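PDB 2UVF: exopolygalacturonase from Yersinia enterocolitica, which hydrolyses the polygalacturonate of pectin as a family 28 glycoside hydrolase acting from chain ends, probably in the periplasm. Local coordinates for residues T400-I405 with M433-I438; L460-L465 with D489-V494; I156-D161 with E190-T195; G186-I191 with T208-A213; G219-D224 with D270-L275. All blocks are in the same frame, centred on the assembly; numbering follows the deposited sequence.

Contact 1 of 5, residues T400-I405 with M433-I438; sequences TGDDCI and MGHGAI. With NI (nickel (II) ion), chain K; ADA (alpha-D-galactopyranuronic acid), chain C.
Asp402 and His435 meet where neighbouring coils of the right-handed parallel beta-helix turn beside the substrate pocket; their segments carry the Gly-Asp-Asp and Gly-His-Gly signatures of family 28. The imidazole lies flat against the backbone of Asp402, whose CA stands over the ring centre, 3.7 Å from the centroid, in a CH-pi contact. His435 reaches this place because its CG is anti to its own carbonyl carbon (chi1 -72°). The carbonyl O of the same aspartate is gripped from opposite faces of its plane, by His435 N at 2.9 Å and by Thr400 OG1 at 2.8 Å. Thr400 suits this position because its hydroxyl, held between backbone N and carbonyl carbon (chi1 58°), can fold back onto its own loop. The carboxylate of Asp402 is steadied by the N-H of Asp403 at OD1, while OD2 accepts a hydrogen bond from O1 of galacturonic acid at 3.2 Å. Asp403 crosses the histidine nearly at a right angle, its OD1 3.2 Å from His435 CB. Gly434 has the backbone angles of glycine and packs its bare CA against Thr400 OG1 and Cys404 SG. Deeper in, Ile405 and Ile438 lie side by side in the core, in parallel bridge. At the outer end, Gly401 O binds the nickel ion at 2.1 Å, together with Asp376 and three waters.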
# COMPACT_ATOMS: atom_id res chain seq x y z
N THR A 400 9.03 2.18 -4.78
CA THR A 400 9.15 0.81 -4.27
C THR A 400 9.81 -0.10 -5.31
O THR A 400 9.81 0.20 -6.49
CB THR A 400 7.76 0.26 -3.84
OG1 THR A 400 6.86 0.30 -4.96
CG2 THR A 400 7.14 1.08 -2.71
N GLY A 401 10.37 -1.20 -4.84
CA GLY A 401 11.01 -2.18 -5.71
C GLY A 401 10.00 -3.03 -6.44
O GLY A 401 10.32 -3.58 -7.48
N ASP A 402 8.78 -3.13 -5.89
CA ASP A 402 7.70 -3.91 -6.50
C ASP A 402 6.38 -3.15 -6.45
O ASP A 402 6.37 -1.91 -6.58
CB ASP A 402 7.58 -5.28 -5.81
CG ASP A 402 7.12 -6.37 -6.76
OD1 ASP A 402 5.90 -6.44 -7.02
OD2 ASP A 402 7.97 -7.14 -7.26
N ASP A 403 5.27 -3.86 -6.27
CA ASP A 403 3.95 -3.22 -6.27
C ASP A 403 3.96 -2.22 -5.13
O ASP A 403 4.61 -2.46 -4.12
CB ASP A 403 2.81 -4.23 -6.02
CG ASP A 403 2.68 -5.28 -7.12
OD1 ASP A 403 3.07 -4.98 -8.29
OD2 ASP A 403 2.16 -6.39 -6.83
N CYS A 404 3.26 -1.10 -5.29
CA CYS A 404 3.16 -0.12 -4.22
C CYS A 404 2.21 -0.58 -3.14
O CYS A 404 2.61 -0.70 -1.99
CB CYS A 404 2.76 1.26 -4.78
SG CYS A 404 3.87 1.92 -6.08
N ILE A 405 0.94 -0.79 -3.49
CA ILE A 405 -0.02 -1.39 -2.58
C ILE A 405 -0.53 -2.66 -3.26
O ILE A 405 -1.02 -2.62 -4.40
CB ILE A 405 -1.19 -0.44 -2.17
CG1 ILE A 405 -0.65 0.83 -1.52
CG2 ILE A 405 -2.20 -1.15 -1.24
CD1 ILE A 405 -1.66 1.98 -1.50
N MET A 433 7.80 5.53 -8.37
CA MET A 433 8.07 4.25 -9.04
C MET A 433 7.51 3.06 -8.29
O MET A 433 7.31 3.11 -7.07
CB MET A 433 9.56 4.09 -9.42
CG MET A 433 10.00 5.21 -10.32
SD MET A 433 11.56 5.10 -11.14
CE MET A 433 11.39 3.56 -12.03
N GLY A 434 7.23 2.00 -9.04
CA GLY A 434 6.69 0.77 -8.47
C GLY A 434 5.95 0.04 -9.57
O GLY A 434 5.70 0.61 -10.61
N HIS A 435 5.60 -1.22 -9.32
CA HIS A 435 5.08 -2.09 -10.37
C HIS A 435 3.59 -1.87 -10.59
O HIS A 435 3.01 -2.40 -11.53
CB HIS A 435 5.34 -3.57 -10.02
CG HIS A 435 6.77 -3.98 -10.13
ND1 HIS A 435 7.82 -3.09 -10.07
CD2 HIS A 435 7.32 -5.21 -10.26
CE1 HIS A 435 8.96 -3.75 -10.17
NE2 HIS A 435 8.68 -5.04 -10.27
N GLY A 436 2.96 -1.09 -9.70
CA GLY A 436 1.57 -0.76 -9.86
C GLY A 436 1.10 -0.06 -8.61
O GLY A 436 1.40 -0.50 -7.51
N ALA A 437 0.38 1.04 -8.77
CA ALA A 437 -0.11 1.80 -7.63
C ALA A 437 -1.05 0.94 -6.80
O ALA A 437 -0.85 0.76 -5.59
CB ALA A 437 -0.83 3.06 -8.09
N ILE A 438 -2.09 0.43 -7.47
CA ILE A 438 -3.11 -0.39 -6.83
C ILE A 438 -3.15 -1.73 -7.53
O ILE A 438 -3.46 -1.80 -8.71
CB ILE A 438 -4.50 0.32 -6.85
CG1 ILE A 438 -4.40 1.75 -6.27
CG2 ILE A 438 -5.61 -0.55 -6.18
CD1 ILE A 438 -4.02 1.81 -4.79
NI NI K . 10.90 -2.93 -9.38
C1 ADA C . 5.21 -9.46 -6.98
C2 ADA C . 5.41 -9.84 -5.50
C3 ADA C . 5.72 -11.36 -5.48
C4 ADA C . 4.39 -12.06 -5.78
C5 ADA C . 4.00 -11.65 -7.22
C6 ADA C . 2.63 -12.24 -7.62
O1 ADA C . 6.33 -9.81 -7.83
O2 ADA C . 6.40 -9.07 -4.86
O3 ADA C . 6.35 -11.80 -4.25
O4 ADA C . 3.38 -11.52 -4.90
O5 ADA C . 4.00 -10.17 -7.40
O6B ADA C . 1.60 -11.61 -7.28
O6A ADA C . 2.62 -13.32 -8.26
O HOH W 1 10.17 -0.68 -8.92
O HOH W 2 11.69 -2.45 -11.38
O HOH W 3 11.86 -5.22 -9.71

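Contact 2 of 5, residues L460-L465 with D489-V494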
# COMPACT_ATOMS: atom_id res chain seq x y z
N LEU A 460 5.46 8.33 -12.70
CA LEU A 460 6.52 7.36 -13.09
C LEU A 460 6.24 5.90 -12.72
O LEU A 460 7.05 4.99 -13.03
CB LEU A 460 7.93 7.76 -12.61
CG LEU A 460 8.52 9.10 -13.06
CD1 LEU A 460 9.83 9.33 -12.32
CD2 LEU A 460 8.72 9.20 -14.56
N THR A 461 5.09 5.68 -12.06
CA THR A 461 4.65 4.33 -11.65
C THR A 461 4.46 3.50 -12.92
O THR A 461 4.23 4.07 -13.98
CB THR A 461 3.32 4.42 -10.86
OG1 THR A 461 3.25 5.69 -10.20
CG2 THR A 461 3.20 3.29 -9.82
N ASP A 462 4.55 2.17 -12.83
CA ASP A 462 4.38 1.33 -14.02
C ASP A 462 2.92 1.33 -14.51
O ASP A 462 2.65 1.45 -15.71
CB ASP A 462 4.86 -0.12 -13.77
CG ASP A 462 6.37 -0.25 -13.75
OD1 ASP A 462 7.06 0.77 -13.88
OD2 ASP A 462 6.87 -1.39 -13.58
N ILE A 463 2.00 1.17 -13.56
CA ILE A 463 0.61 0.90 -13.85
C ILE A 463 -0.21 1.61 -12.77
O ILE A 463 0.21 1.67 -11.63
CB ILE A 463 0.32 -0.67 -13.92
CG1 ILE A 463 1.12 -1.31 -15.07
CG2 ILE A 463 -1.16 -0.97 -14.10
CD1 ILE A 463 1.23 -2.84 -15.06
N GLY A 464 -1.37 2.15 -13.14
CA GLY A 464 -2.31 2.67 -12.14
C GLY A 464 -3.06 1.56 -11.40
O GLY A 464 -2.92 1.38 -10.20
N LEU A 465 -3.88 0.82 -12.13
CA LEU A 465 -4.68 -0.23 -11.55
C LEU A 465 -4.30 -1.52 -12.23
O LEU A 465 -4.41 -1.65 -13.46
CB LEU A 465 -6.17 0.09 -11.69
CG LEU A 465 -7.18 -0.95 -11.20
CD1 LEU A 465 -6.96 -1.32 -9.75
CD2 LEU A 465 -8.61 -0.43 -11.41
N ASP A 489 3.28 10.15 -16.89
CA ASP A 489 4.50 9.42 -17.22
C ASP A 489 4.51 7.99 -16.67
O ASP A 489 5.54 7.48 -16.24
CB ASP A 489 5.74 10.19 -16.74
CG ASP A 489 5.98 11.47 -17.51
OD1 ASP A 489 5.39 11.68 -18.57
OD2 ASP A 489 6.79 12.29 -17.06
N LEU A 490 3.36 7.32 -16.74
CA LEU A 490 3.28 5.92 -16.40
C LEU A 490 4.25 5.15 -17.28
O LEU A 490 4.42 5.50 -18.44
CB LEU A 490 1.85 5.39 -16.57
CG LEU A 490 0.79 5.89 -15.59
CD1 LEU A 490 -0.50 5.17 -15.89
CD2 LEU A 490 1.23 5.67 -14.14
N ALA A 491 4.92 4.16 -16.72
CA ALA A 491 5.97 3.46 -17.48
C ALA A 491 5.42 2.34 -18.35
O ALA A 491 6.07 1.95 -19.32
CB ALA A 491 7.09 2.95 -16.55
N LYS A 492 4.24 1.81 -18.03
CA LYS A 492 3.68 0.73 -18.84
C LYS A 492 2.25 0.97 -19.31
O LYS A 492 2.01 1.24 -20.49
CB LYS A 492 3.74 -0.63 -18.12
CG LYS A 492 5.11 -1.15 -17.74
CD LYS A 492 4.94 -2.61 -17.23
CE LYS A 492 6.23 -3.20 -16.66
NZ LYS A 492 7.48 -2.81 -17.39
N GLN A 493 1.30 0.86 -18.39
CA GLN A 493 -0.11 0.87 -18.74
C GLN A 493 -0.95 1.59 -17.72
O GLN A 493 -0.55 1.73 -16.58
CB GLN A 493 -0.59 -0.56 -18.84
CG GLN A 493 0.26 -1.41 -19.78
CD GLN A 493 -0.13 -2.85 -19.70
OE1 GLN A 493 0.31 -3.57 -18.81
NE2 GLN A 493 -0.96 -3.27 -20.62
N VAL A 494 -2.14 2.03 -18.13
CA VAL A 494 -3.10 2.69 -17.26
C VAL A 494 -3.85 1.68 -16.38
O VAL A 494 -3.91 1.83 -15.15
CB VAL A 494 -4.12 3.54 -18.10
CG1 VAL A 494 -5.18 4.13 -17.23
CG2 VAL A 494 -3.40 4.62 -18.93
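Thr461 and Asp462 meet residues 490-493 at a turn of the beta-helix, where one coil is laid on the next and the inner side is packed far more closely than the outer. Inside, Leu490 tucks its CD2 branch against Thr461, 3.4 Å from Thr461 O, and that same oxygen accepts the N-H of Ala491 at 2.8 Å. The carbonyl O of Asp462 takes two donors: Lys492 N, lying in the carbonyl plane on a lone pair at 2.8 Å, and Gln493 N at 3.1 Å. At the corner, Val494 O accepts a sound bond from Leu465 N at 3.2 Å and a weak one from Gly464 N; a glycine fits there because a beta carbon would run into Val494 O. Gln493 lies alongside Ile463, and its amide NE2 is bound by Glu540 and Pro537 of the following coil. The outer side is looser. Leu460 lays its CD2 beside Asp489 CB, and Asp462 runs alongside the aliphatic part of Lys492, whose NZ stops 4.1 Å from Asp462 OD2, too far for a salt bridge. The chemistry thus implies a turn fixed by backbone bonds, with the charged pair probably contributing only a mild electrostatic attraction.

Contact 3 of 5, residues I156-D161 with E190-T195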
# COMPACT_ATOMS: atom_id res chain seq x y z
N ILE A 156 6.56 5.97 28.93
CA ILE A 156 7.71 6.02 28.04
C ILE A 156 8.71 4.95 28.45
O ILE A 156 9.03 4.81 29.63
CB ILE A 156 8.40 7.42 28.04
CG1 ILE A 156 7.40 8.54 27.69
CG2 ILE A 156 9.63 7.43 27.11
CD1 ILE A 156 6.51 8.29 26.44
N VAL A 157 9.16 4.17 27.47
CA VAL A 157 10.20 3.17 27.66
C VAL A 157 11.27 3.42 26.61
O VAL A 157 11.00 3.31 25.41
CB VAL A 157 9.65 1.71 27.51
CG1 VAL A 157 10.76 0.70 27.70
CG2 VAL A 157 8.49 1.44 28.46
N ASN A 158 12.47 3.76 27.04
CA ASN A 158 13.56 4.06 26.11
C ASN A 158 14.48 2.84 26.01
O ASN A 158 14.89 2.29 27.02
CB ASN A 158 14.30 5.32 26.58
CG ASN A 158 15.46 5.71 25.67
OD1 ASN A 158 16.05 4.88 24.97
ND2 ASN A 158 15.81 7.00 25.70
N VAL A 159 14.78 2.41 24.78
CA VAL A 159 15.58 1.19 24.57
C VAL A 159 17.03 1.34 25.04
O VAL A 159 17.74 0.34 25.19
CB VAL A 159 15.55 0.65 23.08
CG1 VAL A 159 14.13 0.33 22.63
CG2 VAL A 159 16.25 1.61 22.11
N ARG A 160 17.45 2.58 25.26
CA ARG A 160 18.80 2.87 25.76
C ARG A 160 18.96 2.49 27.23
O ARG A 160 20.06 2.15 27.67
CB ARG A 160 19.18 4.34 25.53
CG ARG A 160 19.52 4.66 24.08
CD ARG A 160 20.15 6.03 23.93
NE ARG A 160 21.57 6.01 24.25
CZ ARG A 160 22.55 5.76 23.37
NH1 ARG A 160 22.27 5.50 22.10
NH2 ARG A 160 23.82 5.78 23.77
N ASP A 161 17.85 2.51 27.97
CA ASP A 161 17.80 2.09 29.36
C ASP A 161 17.95 0.57 29.52
O ASP A 161 18.10 0.07 30.64
CB ASP A 161 16.51 2.59 30.03
CG ASP A 161 16.41 4.11 30.05
OD1 ASP A 161 17.44 4.79 29.84
OD2 ASP A 161 15.31 4.63 30.28
N GLU A 190 10.64 3.93 22.83
CA GLU A 190 11.35 4.93 22.04
C GLU A 190 12.71 4.41 21.57
O GLU A 190 13.49 3.91 22.37
CB GLU A 190 11.59 6.24 22.83
CG GLU A 190 10.44 6.72 23.71
CD GLU A 190 9.45 7.65 23.00
OE1 GLU A 190 9.35 7.61 21.76
OE2 GLU A 190 8.76 8.42 23.72
N ILE A 191 12.97 4.55 20.27
CA ILE A 191 14.31 4.39 19.69
C ILE A 191 14.80 5.78 19.26
O ILE A 191 14.48 6.23 18.14
CB ILE A 191 14.30 3.43 18.46
CG1 ILE A 191 13.79 2.03 18.86
CG2 ILE A 191 15.69 3.36 17.80
CD1 ILE A 191 13.39 1.15 17.71
N PRO A 192 15.55 6.49 20.14
CA PRO A 192 16.11 7.82 19.84
C PRO A 192 17.07 7.87 18.64
O PRO A 192 17.41 6.83 18.07
CB PRO A 192 16.87 8.17 21.14
CG PRO A 192 17.11 6.87 21.83
CD PRO A 192 15.88 6.07 21.52
N ALA A 193 17.51 9.08 18.28
CA ALA A 193 18.54 9.27 17.24
C ALA A 193 19.71 8.30 17.43
O ALA A 193 20.11 8.00 18.55
CB ALA A 193 19.03 10.73 17.21
N GLY A 194 20.24 7.81 16.30
CA GLY A 194 21.32 6.83 16.30
C GLY A 194 20.99 5.64 15.43
O GLY A 194 19.83 5.36 15.14
N THR A 195 22.03 4.93 15.01
CA THR A 195 21.90 3.73 14.19
C THR A 195 22.07 2.47 15.04
O THR A 195 23.19 2.12 15.44
CB THR A 195 22.91 3.75 13.05
OG1 THR A 195 22.68 4.91 12.25
CG2 THR A 195 22.80 2.50 12.18
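The N-terminal end of the parallel beta-helix begins here, with Asn158 of strand 156-158 in parallel bridge with Glu190 of strand 187-191; helix 173-181, which lies between them in sequence, touches Val157 and Val159 through Ala179. Two backbone bonds join the strands: Glu190 N gives to Val157 O at 2.7 Å, and Val159 N to Glu190 O at 3.1 Å. Where the first strand ends, Asn158 makes an Asx turn. Its CG is anti to the backbone N (chi1 180°), which sets OD1 to accept Arg160 N at 2.7 Å and brings the same oxygen to 3.7 Å from Pro192 CD. Pro192 follows the last strand residue and has no N-H to extend the pairing; its puckered ring meets the aliphatic part of Arg160, CD 3.8 Å from Pro192 CG, while the guanidinium goes on to Tyr196 OH. On the inner side both methyls of Val159 lie at Ile191 CG1. Ile156 CG2 covers Glu190 CG at 3.6 Å; OE1 of Glu190 goes to Asn210 of the next strand, while OE2 stays at Ile156. The strand pair is therefore held by backbone bonds, while Arg160 and Glu190 lend their carbon parts as cover and send polar atoms to Tyr196 and Asn210.

Contact 4 of 5, residues G186-I191 with T208-A213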
# COMPACT_ATOMS: atom_id res chain seq x y z
N GLY A 186 -0.26 0.12 26.98
CA GLY A 186 -0.29 1.57 26.74
C GLY A 186 1.08 2.24 26.69
O GLY A 186 1.16 3.47 26.57
N CYS A 187 2.15 1.45 26.77
CA CYS A 187 3.51 1.96 26.70
C CYS A 187 3.82 2.60 25.34
O CYS A 187 3.06 2.46 24.38
CB CYS A 187 4.54 0.86 27.03
SG CYS A 187 4.44 -0.71 26.06
N ARG A 188 4.94 3.32 25.29
CA ARG A 188 5.54 3.72 24.03
C ARG A 188 7.04 3.45 24.15
O ARG A 188 7.73 4.08 24.97
CB ARG A 188 5.27 5.20 23.73
CG ARG A 188 5.90 5.71 22.44
CD ARG A 188 5.74 7.21 22.27
NE ARG A 188 4.33 7.56 22.22
CZ ARG A 188 3.80 8.70 22.64
NH1 ARG A 188 4.54 9.67 23.17
NH2 ARG A 188 2.49 8.87 22.54
N VAL A 189 7.53 2.49 23.37
CA VAL A 189 8.97 2.21 23.31
C VAL A 189 9.62 3.21 22.35
O VAL A 189 9.19 3.34 21.21
CB VAL A 189 9.23 0.75 22.85
CG1 VAL A 189 10.73 0.43 22.83
CG2 VAL A 189 8.51 -0.23 23.74
N GLU A 190 10.64 3.93 22.83
CA GLU A 190 11.35 4.93 22.04
C GLU A 190 12.71 4.41 21.57
O GLU A 190 13.49 3.91 22.37
CB GLU A 190 11.59 6.24 22.83
CG GLU A 190 10.44 6.72 23.71
CD GLU A 190 9.45 7.65 23.00
OE1 GLU A 190 9.35 7.61 21.76
OE2 GLU A 190 8.76 8.42 23.72
N ILE A 191 12.97 4.55 20.27
CA ILE A 191 14.31 4.39 19.69
C ILE A 191 14.80 5.78 19.26
O ILE A 191 14.48 6.23 18.14
CB ILE A 191 14.30 3.43 18.46
CG1 ILE A 191 13.79 2.03 18.86
CG2 ILE A 191 15.69 3.36 17.80
CD1 ILE A 191 13.39 1.15 17.71
N THR A 208 3.05 0.93 21.52
CA THR A 208 3.48 1.78 20.43
C THR A 208 4.99 1.68 20.40
O THR A 208 5.63 1.76 21.45
CB THR A 208 3.10 3.26 20.63
OG1 THR A 208 1.68 3.41 20.56
CG2 THR A 208 3.76 4.16 19.57
N LEU A 209 5.54 1.45 19.22
CA LEU A 209 6.97 1.56 19.00
C LEU A 209 7.16 2.82 18.18
O LEU A 209 6.65 2.94 17.07
CB LEU A 209 7.52 0.33 18.28
CG LEU A 209 8.97 0.31 17.80
CD1 LEU A 209 9.97 0.32 18.95
CD2 LEU A 209 9.19 -0.90 16.90
N ASN A 210 7.90 3.76 18.75
CA ASN A 210 8.14 5.05 18.16
C ASN A 210 9.61 5.21 17.80
O ASN A 210 10.48 5.21 18.67
CB ASN A 210 7.72 6.15 19.15
CG ASN A 210 7.77 7.53 18.54
OD1 ASN A 210 7.00 7.84 17.63
ND2 ASN A 210 8.69 8.38 19.04
N LEU A 211 9.86 5.35 16.50
CA LEU A 211 11.16 5.69 15.98
C LEU A 211 11.24 7.22 15.82
O LEU A 211 10.52 7.80 15.01
CB LEU A 211 11.40 4.96 14.65
CG LEU A 211 11.25 3.43 14.67
CD1 LEU A 211 10.04 2.97 13.86
CD2 LEU A 211 12.52 2.80 14.15
N GLN A 212 12.09 7.85 16.62
CA GLN A 212 12.17 9.31 16.71
C GLN A 212 13.01 9.90 15.59
O GLN A 212 13.74 9.18 14.90
CB GLN A 212 12.79 9.73 18.04
CG GLN A 212 11.95 9.46 19.28
CD GLN A 212 12.65 9.91 20.56
OE1 GLN A 212 13.82 9.58 20.79
NE2 GLN A 212 11.96 10.66 21.40
N ALA A 213 12.93 11.21 15.43
CA ALA A 213 13.76 11.92 14.45
C ALA A 213 15.24 11.55 14.59
O ALA A 213 15.85 11.72 15.66
CB ALA A 213 13.56 13.41 14.58
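Val189 O accepts the N-H of Asn210 at 2.8 Å, and the same valine gives its own N-H to Thr208 O at the same length. Ile191 N then gives to Asn210 O at 3.0 Å, so strands 187-191 and 208-211 run parallel, crossing by 25°. The pairing is weaker at its beginning, where Thr208 N reaches Cys187 O only by a weak bond.

Residue types follow the two faces. On one face Val189, Leu209, Ile191 and Leu211 form an apolar layer: Leu209 CD1 lies 4.0 Å from Val189 CG1 and 3.7 Å from Ile191 CD1, which also meets Leu211 CD2. On the other face the polar residues Arg188, Thr208, Glu190 and Asn210 take over. Asn210, with CG anti to the backbone N (chi1 -173°), donates ND2 to Glu190 OE1 at 2.9 Å, the carboxylate and amide planes standing 73° apart; its OD1 is hydrogen-bonded to Thr264. Arg188 lies alongside Thr208, its CG 3.9 Å from Thr208 CG2, and extends past Asn210 CB, while Thr208 OG1 is bound by Arg262.

Strand 187-191 lies between strand 156-158 and strand 207-211, which in turn pairs with 258-264. Cys187 is tied by a disulfide to Cys183, just after helix 173-181, and the guanidinium of Arg188 forms salt bridges with Glu50 and Asp49 of the fibronectin type III domain, joining it to the beta-helix.

Contact 5 of 5, residues G219-D224 with D270-L275; sequences GSENPD and DGNGWL
Where strands 215-219 and 268-270 of neighbouring beta-helix coils run out into loops, Gly219 is held by Asp270 and Asn272. Its N-H goes to Asp270 O at 2.7 Å, a bond at the end of the strand pairing. Gly219 O lies close to the plane of the Asn272 amide, whose ND2 donates to it; the modelled separation of 2.5 Å is short enough to leave the exact length in doubt. Asn272 can serve here because its backbone has positive phi (69°), a conformation that asparagine tolerates well, and its CG is anti to the backbone N (chi1 -155°), carrying the amide across to the glycine. Gly219 brings a bare CA to a place where a beta carbon would collide with Gly271 O.

Each loop is shaped by short side-chain turns. Asp270 OD1 accepts Asn272 N at 3.2 Å in an Asx turn, so the aspartate presets the asparagine that does the bonding. On the other loop Ser220 OG accepts Asn222 N at 3.0 Å in an ST turn, and Asn222 OD1 then accepts Asp224 N in a further Asx turn. Glu221 passes its CB 4.1 Å from Asn272 ND2 and sends OE1 to a salt bridge with Lys197. Loops leaving paired strands of successive coils, shaped by Asx and ST turns and joined by an amide-to-carbonyl bond, here form part of the right-handed parallel beta-helix.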
# COMPACT_ATOMS: atom_id res chain seq x y z
N GLY A 219 18.61 -3.51 9.99
CA GLY A 219 18.60 -4.96 10.00
C GLY A 219 19.99 -5.52 10.16
O GLY A 219 20.96 -4.95 9.65
N SER A 220 20.09 -6.62 10.91
CA SER A 220 21.33 -7.41 10.96
C SER A 220 21.46 -8.09 9.61
O SER A 220 20.47 -8.35 8.94
CB SER A 220 21.26 -8.43 12.09
OG SER A 220 22.24 -9.45 11.93
N GLU A 221 22.68 -8.34 9.19
CA GLU A 221 22.90 -9.09 7.95
C GLU A 221 23.11 -10.60 8.23
O GLU A 221 23.32 -11.38 7.30
CB GLU A 221 24.03 -8.45 7.12
CG GLU A 221 25.47 -8.71 7.61
CD GLU A 221 25.87 -7.89 8.86
OE1 GLU A 221 25.04 -7.68 9.77
OE2 GLU A 221 27.05 -7.48 8.93
N ASN A 222 23.05 -10.97 9.51
CA ASN A 222 23.24 -12.35 9.98
C ASN A 222 21.93 -13.12 9.89
O ASN A 222 21.00 -12.82 10.64
CB ASN A 222 23.74 -12.36 11.43
CG ASN A 222 24.16 -13.75 11.93
OD1 ASN A 222 24.08 -14.74 11.22
ND2 ASN A 222 24.61 -13.80 13.16
N PRO A 223 21.85 -14.12 8.99
CA PRO A 223 20.65 -14.95 8.89
C PRO A 223 20.20 -15.59 10.22
O PRO A 223 19.07 -16.07 10.31
CB PRO A 223 21.03 -16.04 7.89
CG PRO A 223 22.16 -15.50 7.13
CD PRO A 223 22.89 -14.54 8.03
N ASP A 224 21.07 -15.57 11.24
CA ASP A 224 20.83 -16.21 12.55
C ASP A 224 19.96 -15.40 13.48
O ASP A 224 19.37 -15.94 14.42
CB ASP A 224 22.14 -16.47 13.28
CG ASP A 224 22.89 -17.67 12.73
OD1 ASP A 224 22.33 -18.43 11.92
OD2 ASP A 224 24.06 -17.83 13.13
N ASP A 270 15.39 0.24 8.28
CA ASP A 270 16.27 -0.17 7.21
C ASP A 270 16.52 -1.68 7.29
O ASP A 270 17.04 -2.17 8.27
CB ASP A 270 17.57 0.64 7.27
CG ASP A 270 18.43 0.42 6.06
OD1 ASP A 270 18.26 -0.60 5.37
OD2 ASP A 270 19.30 1.26 5.80
N GLY A 271 16.13 -2.41 6.24
CA GLY A 271 16.15 -3.88 6.27
C GLY A 271 17.49 -4.55 6.02
O GLY A 271 17.64 -5.74 6.32
N ASN A 272 18.42 -3.79 5.46
CA ASN A 272 19.82 -4.16 5.27
C ASN A 272 19.98 -5.27 4.23
O ASN A 272 20.92 -6.09 4.30
CB ASN A 272 20.48 -4.53 6.63
CG ASN A 272 22.00 -4.33 6.64
OD1 ASN A 272 22.60 -3.86 5.66
ND2 ASN A 272 22.62 -4.69 7.77
N GLY A 273 19.06 -5.26 3.26
CA GLY A 273 18.87 -6.38 2.36
C GLY A 273 19.78 -6.40 1.18
O GLY A 273 20.19 -7.48 0.71
N TRP A 274 20.10 -5.20 0.69
CA TRP A 274 20.71 -5.02 -0.63
C TRP A 274 21.76 -3.94 -0.67
O TRP A 274 21.67 -2.94 0.06
CB TRP A 274 19.63 -4.57 -1.62
CG TRP A 274 18.55 -5.52 -1.74
CD1 TRP A 274 17.31 -5.42 -1.18
CD2 TRP A 274 18.58 -6.73 -2.46
NE1 TRP A 274 16.55 -6.51 -1.51
CE2 TRP A 274 17.32 -7.34 -2.30
CE3 TRP A 274 19.55 -7.38 -3.23
CZ2 TRP A 274 17.00 -8.54 -2.90
CZ3 TRP A 274 19.24 -8.59 -3.81
CH2 TRP A 274 17.97 -9.15 -3.65
N LEU A 275 22.71 -4.12 -1.57
CA LEU A 275 23.66 -3.09 -1.89
C LEU A 275 22.96 -1.99 -2.69
O LEU A 275 21.91 -2.21 -3.29
CB LEU A 275 24.85 -3.68 -2.67
CG LEU A 275 25.89 -4.48 -1.86
CD1 LEU A 275 26.91 -5.02 -2.80
CD2 LEU A 275 26.59 -3.64 -0.78

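From the N terminus, contact 3 comes first, closing the loop that holds helix 173-181, and contact 4 opens before it ends: the two share Glu190 and Ile191, so their loops interlock on strand 187-191 and lay down three neighbouring strands. Contact 5 follows in series, pairing the ends of two coils further along and spanning the 45 residues between them. Contacts 1 and 2 lie in the later part of the helix, each joining one coil to the next, and they touch: Ala437 N reaches Ile463 O. Contacts 2 and 3 stand about 40 Å apart, centre to centre, on opposite sides of the chain's centre, so the contacts range from the first strands of the solenoid to its later coils.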